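Local coordinates for DUF4439 domain-containing protein (Mycobacterium tuberculosis, PDB 2IB0), which is of unknown function but folds as a four-helix bundle and belongs to a family related to the ferritins, at residues A24-A29 and R115-H120; G41-L46 and R101-M106. One frame throughout, in Å; residues are numbered along the deposited sequence.

Contact 1 of 2, residues A24-A29 and R115-H120; sequences AALCDA and RAVVEH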
loop_
_atom_site.group_PDB
_atom_site.type_symbol
_atom_site.label_atom_id
_atom_site.label_comp_id
_atom_site.label_asym_id
_atom_site.label_seq_id
_atom_site.Cartn_x
_atom_site.Cartn_y
_atom_site.Cartn_z
ATOM N N ALA A 24 20.241 8.492 2.045
ATOM C CA ALA A 24 19.699 9.442 1.111
ATOM C C ALA A 24 18.238 9.195 0.894
ATOM O O ALA A 24 17.475 10.161 0.860
ATOM C CB ALA A 24 20.452 9.423 -0.208
ATOM N N ALA A 25 17.825 7.918 0.758
ATOM C CA ALA A 25 16.428 7.650 0.542
ATOM C C ALA A 25 15.601 8.055 1.766
ATOM O O ALA A 25 14.499 8.514 1.625
ATOM C CB ALA A 25 16.187 6.137 0.173
ATOM N N LEU A 26 16.092 7.795 2.971
ATOM C CA LEU A 26 15.256 8.016 4.140
ATOM C C LEU A 26 15.168 9.511 4.492
ATOM O O LEU A 26 14.119 9.975 5.005
ATOM C CB LEU A 26 15.777 7.182 5.323
ATOM C CG LEU A 26 14.980 7.226 6.637
ATOM C CD1 LEU A 26 13.600 6.641 6.517
ATOM C CD2 LEU A 26 15.745 6.633 7.828
ATOM N N CYS A 27 16.268 10.245 4.239
ATOM C CA CYS A 27 16.258 11.700 4.314
ATOM C C CYS A 27 15.264 12.298 3.332
ATOM O O CYS A 27 14.499 13.158 3.708
ATOM C CB CYS A 27 17.672 12.319 4.125
ATOM S SG CYS A 27 18.775 12.037 5.547
ATOM N N ASP A 28 15.251 11.833 2.079
ATOM C CA ASP A 28 14.238 12.309 1.108
ATOM C C ASP A 28 12.818 12.054 1.606
ATOM O O ASP A 28 11.946 12.882 1.404
ATOM C CB ASP A 28 14.348 11.598 -0.228
ATOM C CG ASP A 28 15.570 11.993 -1.010
ATOM O OD1 ASP A 28 16.114 13.091 -0.782
ATOM O OD2 ASP A 28 16.001 11.165 -1.844
ATOM N N ALA A 29 12.609 10.941 2.290
ATOM C CA ALA A 29 11.257 10.514 2.620
ATOM C C ALA A 29 10.808 11.365 3.775
ATOM O O ALA A 29 9.658 11.766 3.831
ATOM C CB ALA A 29 11.246 9.048 3.007
ATOM N N ARG A 115 8.595 3.928 -1.487
ATOM C CA ARG A 115 9.076 2.835 -2.344
ATOM C C ARG A 115 10.583 2.927 -2.526
ATOM O O ARG A 115 11.244 1.912 -2.601
ATOM C CB ARG A 115 8.369 2.842 -3.693
ATOM C CG ARG A 115 8.746 1.699 -4.569
ATOM C CD ARG A 115 7.908 1.680 -5.854
ATOM N NE ARG A 115 6.484 1.808 -5.562
ATOM C CZ ARG A 115 5.737 2.879 -5.814
ATOM N NH1 ARG A 115 6.261 3.972 -6.391
ATOM N NH2 ARG A 115 4.444 2.851 -5.488
ATOM N N ALA A 116 11.136 4.143 -2.597
ATOM C CA ALA A 116 12.606 4.276 -2.688
ATOM C C ALA A 116 13.344 3.804 -1.434
ATOM O O ALA A 116 14.429 3.262 -1.528
ATOM C CB ALA A 116 12.995 5.712 -3.014
ATOM N N VAL A 117 12.786 4.075 -0.250
ATOM C CA VAL A 117 13.362 3.534 0.991
ATOM C C VAL A 117 13.284 1.975 1.015
ATOM O O VAL A 117 14.271 1.270 1.383
ATOM C CB VAL A 117 12.707 4.205 2.255
ATOM C CG1 VAL A 117 13.293 3.622 3.538
ATOM C CG2 VAL A 117 12.909 5.812 2.262
ATOM N N VAL A 118 12.130 1.414 0.622
ATOM C CA VAL A 118 12.032 -0.079 0.537
ATOM C C VAL A 118 13.177 -0.607 -0.307
ATOM O O VAL A 118 13.823 -1.610 0.037
ATOM C CB VAL A 118 10.671 -0.607 -0.101
ATOM C CG1 VAL A 118 10.697 -2.150 -0.369
ATOM C CG2 VAL A 118 9.477 -0.231 0.744
ATOM N N GLU A 119 13.368 0.026 -1.463
ATOM C CA GLU A 119 14.348 -0.407 -2.434
ATOM C C GLU A 119 15.815 -0.333 -1.912
ATOM O O GLU A 119 16.602 -1.243 -2.136
ATOM C CB GLU A 119 14.161 0.462 -3.679
ATOM C CG GLU A 119 15.130 0.097 -4.791
ATOM C CD GLU A 119 14.872 0.883 -6.065
ATOM O OE1 GLU A 119 14.072 1.835 -6.047
ATOM O OE2 GLU A 119 15.463 0.525 -7.094
ATOM N N HIS A 120 16.159 0.751 -1.208
ATOM C CA HIS A 120 17.548 0.982 -0.755
ATOM C C HIS A 120 17.807 0.671 0.722
ATOM O O HIS A 120 18.940 0.786 1.165
ATOM C CB HIS A 120 17.994 2.431 -1.037
ATOM C CG HIS A 120 17.935 2.810 -2.492
ATOM N ND1 HIS A 120 18.758 2.238 -3.440
ATOM C CD2 HIS A 120 17.153 3.682 -3.157
ATOM C CE1 HIS A 120 18.475 2.728 -4.629
ATOM N NE2 HIS A 120 17.512 3.615 -4.485
#
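V117 and A25 meet where helix 18-46 runs almost antiparallel to helix 96-120, the short axes 8.5 Å apart at an angle of 163°. Their CA atoms lie 5.2 Å apart, so the backbones come close, consistent with the small side chain of A25.

The apolar contacts centre on one methyl. V117 CG2 reaches A25 CB at 3.9 Å and A29 CB at 3.7 Å, so it sits between two alanines one helical turn apart, and it also packs on L26 CA at 3.7 Å. The valine's other branch, CG1, stands opposite its backbone N (chi1 179°) and makes a looser contact with L26, whose CD1 is 4.3 Å from V117 CG1. A25 CB in turn faces helix 96-120 and approaches the imidazole of H120 obliquely, nearest to CD2.

Methyl groups also rest on backbone carbonyls. V117 CG2 lies 3.2 Å from A25 O, a close carbon-oxygen approach, and A25 CB lies 3.8 Å from A116 O of helix 96-120. Both oxygens are engaged along their own helices: A116 O accepts the N-H of H120, while A25 O takes a weak bond from A29 N. The polar backbone is thus paired lengthwise, and the interface itself is carried mainly by carbon.

Neighbouring elements close the surroundings. L26 continues onto V69, M72 and L73 of helix 52-75, and V117 touches A130 of helix 124-150, so this pair of helices belongs to the common core of the bundle. E119 O accepts a hydrogen bond from R127 of the second subunit.

With 196 Å² buried, both sides summed, and no polar link between the segments, the contact is apolar, and its specificity probably rests on the fit of V117 against A25, A29 and L26.

Contact 2 of 2, residues G41-L46 and R101-M106; sequences GIVSAL and RLAVRM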
loop_
_atom_site.group_PDB
_atom_site.type_symbol
_atom_site.label_atom_id
_atom_site.label_comp_id
_atom_site.label_asym_id
_atom_site.label_seq_id
_atom_site.Cartn_x
_atom_site.Cartn_y
_atom_site.Cartn_z
ATOM N N GLY A 41 -2.237 21.077 6.533
ATOM C CA GLY A 41 -2.741 22.311 7.113
ATOM C C GLY A 41 -3.630 23.039 6.107
ATOM O O GLY A 41 -4.662 23.589 6.475
ATOM N N ILE A 42 -3.202 23.079 4.846
ATOM C CA ILE A 42 -3.971 23.740 3.804
ATOM C C ILE A 42 -5.211 22.910 3.424
ATOM O O ILE A 42 -6.302 23.448 3.293
ATOM C CB ILE A 42 -3.099 24.063 2.578
ATOM C CG1 ILE A 42 -2.138 25.223 2.915
ATOM C CG2 ILE A 42 -3.958 24.554 1.406
ATOM C CD1 ILE A 42 -0.859 24.775 3.660
ATOM N N VAL A 43 -5.041 21.599 3.284
ATOM C CA VAL A 43 -6.165 20.703 3.064
ATOM C C VAL A 43 -7.227 20.987 4.121
ATOM O O VAL A 43 -8.396 21.227 3.788
ATOM C CB VAL A 43 -5.714 19.229 3.093
ATOM C CG1 VAL A 43 -6.910 18.266 3.034
ATOM C CG2 VAL A 43 -4.746 18.960 1.963
ATOM N N SER A 44 -6.821 21.048 5.386
ATOM C CA SER A 44 -7.775 21.296 6.463
ATOM C C SER A 44 -8.504 22.662 6.408
ATOM O O SER A 44 -9.732 22.735 6.581
ATOM C CB SER A 44 -7.033 21.155 7.799
ATOM O OG SER A 44 -7.872 21.529 8.870
ATOM N N ALA A 45 -7.735 23.744 6.222
ATOM C CA ALA A 45 -8.265 25.102 6.164
ATOM C C ALA A 45 -9.268 25.290 5.042
ATOM O O ALA A 45 -10.201 26.081 5.193
ATOM C CB ALA A 45 -7.135 26.088 6.007
ATOM N N LEU A 46 -9.041 24.619 3.910
ATOM C CA LEU A 46 -9.944 24.691 2.773
ATOM C C LEU A 46 -11.188 23.781 2.881
ATOM O O LEU A 46 -12.327 24.276 2.666
ATOM C CB LEU A 46 -9.224 24.324 1.476
ATOM C CG LEU A 46 -8.328 25.335 0.754
ATOM C CD1 LEU A 46 -7.392 24.555 -0.104
ATOM C CD2 LEU A 46 -9.103 26.330 -0.062
ATOM N N ARG A 101 -7.688 16.853 -4.157
ATOM C CA ARG A 101 -6.676 16.569 -5.155
ATOM C C ARG A 101 -5.260 16.762 -4.603
ATOM O O ARG A 101 -4.344 16.014 -4.937
ATOM C CB ARG A 101 -6.865 17.462 -6.388
ATOM C CG ARG A 101 -7.986 16.990 -7.317
ATOM C CD ARG A 101 -8.009 17.793 -8.682
ATOM N NE ARG A 101 -8.554 19.175 -8.562
ATOM C CZ ARG A 101 -9.862 19.463 -8.445
ATOM N NH1 ARG A 101 -10.764 18.472 -8.371
ATOM N NH2 ARG A 101 -10.276 20.730 -8.360
ATOM N N LEU A 102 -5.075 17.794 -3.793
ATOM C CA LEU A 102 -3.775 18.053 -3.184
ATOM C C LEU A 102 -3.418 16.876 -2.293
ATOM O O LEU A 102 -2.283 16.439 -2.295
ATOM C CB LEU A 102 -3.813 19.351 -2.331
ATOM C CG LEU A 102 -2.573 19.737 -1.508
ATOM C CD1 LEU A 102 -1.339 19.831 -2.388
ATOM C CD2 LEU A 102 -2.834 21.067 -0.772
ATOM N N ALA A 103 -4.369 16.451 -1.480
ATOM C CA ALA A 103 -4.157 15.316 -0.566
ATOM C C ALA A 103 -3.752 14.055 -1.347
ATOM O O ALA A 103 -2.839 13.352 -0.961
ATOM C CB ALA A 103 -5.408 15.034 0.254
ATOM N N VAL A 104 -4.398 13.786 -2.470
ATOM C CA VAL A 104 -4.039 12.586 -3.284
ATOM C C VAL A 104 -2.591 12.768 -3.808
ATOM O O VAL A 104 -1.750 11.868 -3.740
ATOM C CB VAL A 104 -5.014 12.406 -4.488
ATOM C CG1 VAL A 104 -4.542 11.263 -5.456
ATOM C CG2 VAL A 104 -6.428 12.196 -3.991
ATOM N N ARG A 105 -2.306 13.933 -4.362
ATOM C CA ARG A 105 -0.975 14.166 -4.913
ATOM C C ARG A 105 0.106 13.978 -3.820
ATOM O O ARG A 105 1.162 13.399 -4.081
ATOM C CB ARG A 105 -0.883 15.562 -5.535
ATOM C CG ARG A 105 0.562 16.005 -5.686
ATOM C CD ARG A 105 1.330 15.211 -6.775
ATOM N NE ARG A 105 1.463 16.077 -7.942
ATOM C CZ ARG A 105 2.560 16.752 -8.265
ATOM N NH1 ARG A 105 3.691 16.630 -7.561
ATOM N NH2 ARG A 105 2.520 17.523 -9.329
ATOM N N MET A 106 -0.176 14.458 -2.614
ATOM C CA MET A 106 0.778 14.376 -1.514
ATOM C C MET A 106 1.026 12.931 -1.069
ATOM O O MET A 106 2.146 12.533 -0.905
ATOM C CB MET A 106 0.377 15.285 -0.342
ATOM C CG MET A 106 0.375 16.801 -0.664
ATOM S SD MET A 106 0.358 17.738 0.881
ATOM C CE MET A 106 -1.291 17.210 1.454
#
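V43 on helix 18-46 packs against L102, A103 and M106 on helix 96-120, an antiparallel helix pair of the four-helix bundle in this ferritin-like fold. The segment axes pass 10.0 Å apart at 161°, and the closest CA atoms, those of V43 and A103, are still 6.8 Å apart, so side chains bridge the distance.

One branch of V43 does the bridging. Its CG1 is anti to the backbone N (chi1 173°), which places CG2 opposite the carbonyl carbon and in among the three partners. L102 answers with its CD2 methyl, which comes within 3.9 Å of V43 CG2, the two side chains meeting at a slant. The same leucine methyl lies 4.3 Å from I42 CG2, so L102 touches two consecutive residues of the facing helix. A103 contributes its CB, 4.3 Å from V43 CG2.

M106 enters from one turn farther along helix 96-120. Its chain is extended at chi2 but bends at chi3, and its side chain and that of V43 run past one another in opposite directions.

Other helices enclose this apolar group: W144 of helix 124-150 touches both V43 and A103, V55 of helix 52-75 touches V43, and Y40 and T36, earlier on helix 18-46, touch M106. V43 therefore has neighbours on all three other helices, which places it in the bundle interior. The bend in M106 brings its terminal methyl, CE, to 3.9 Å from V43 CG2.

Contacts 1 and 2 join the same two helices, 18-46 and 96-120, at places whose centres lie 23 Å apart on opposite sides of the chain's centre. Because the helices are antiparallel, the order reverses: 24-29 comes before 41-46, whereas 101-106 comes before 115-120, which nests contact 2 inside the loop closed by contact 1. The nearest atoms of the two sites are about 9 Å apart and do not touch. The axis separation is 8.5 Å at contact 1 and 10.0 Å at contact 2, consistent with the smaller residues at the former. Together they join this helix pair at two levels of one ferritin-like bundle; the second subunit touches only contact 1's segments, through 115-120.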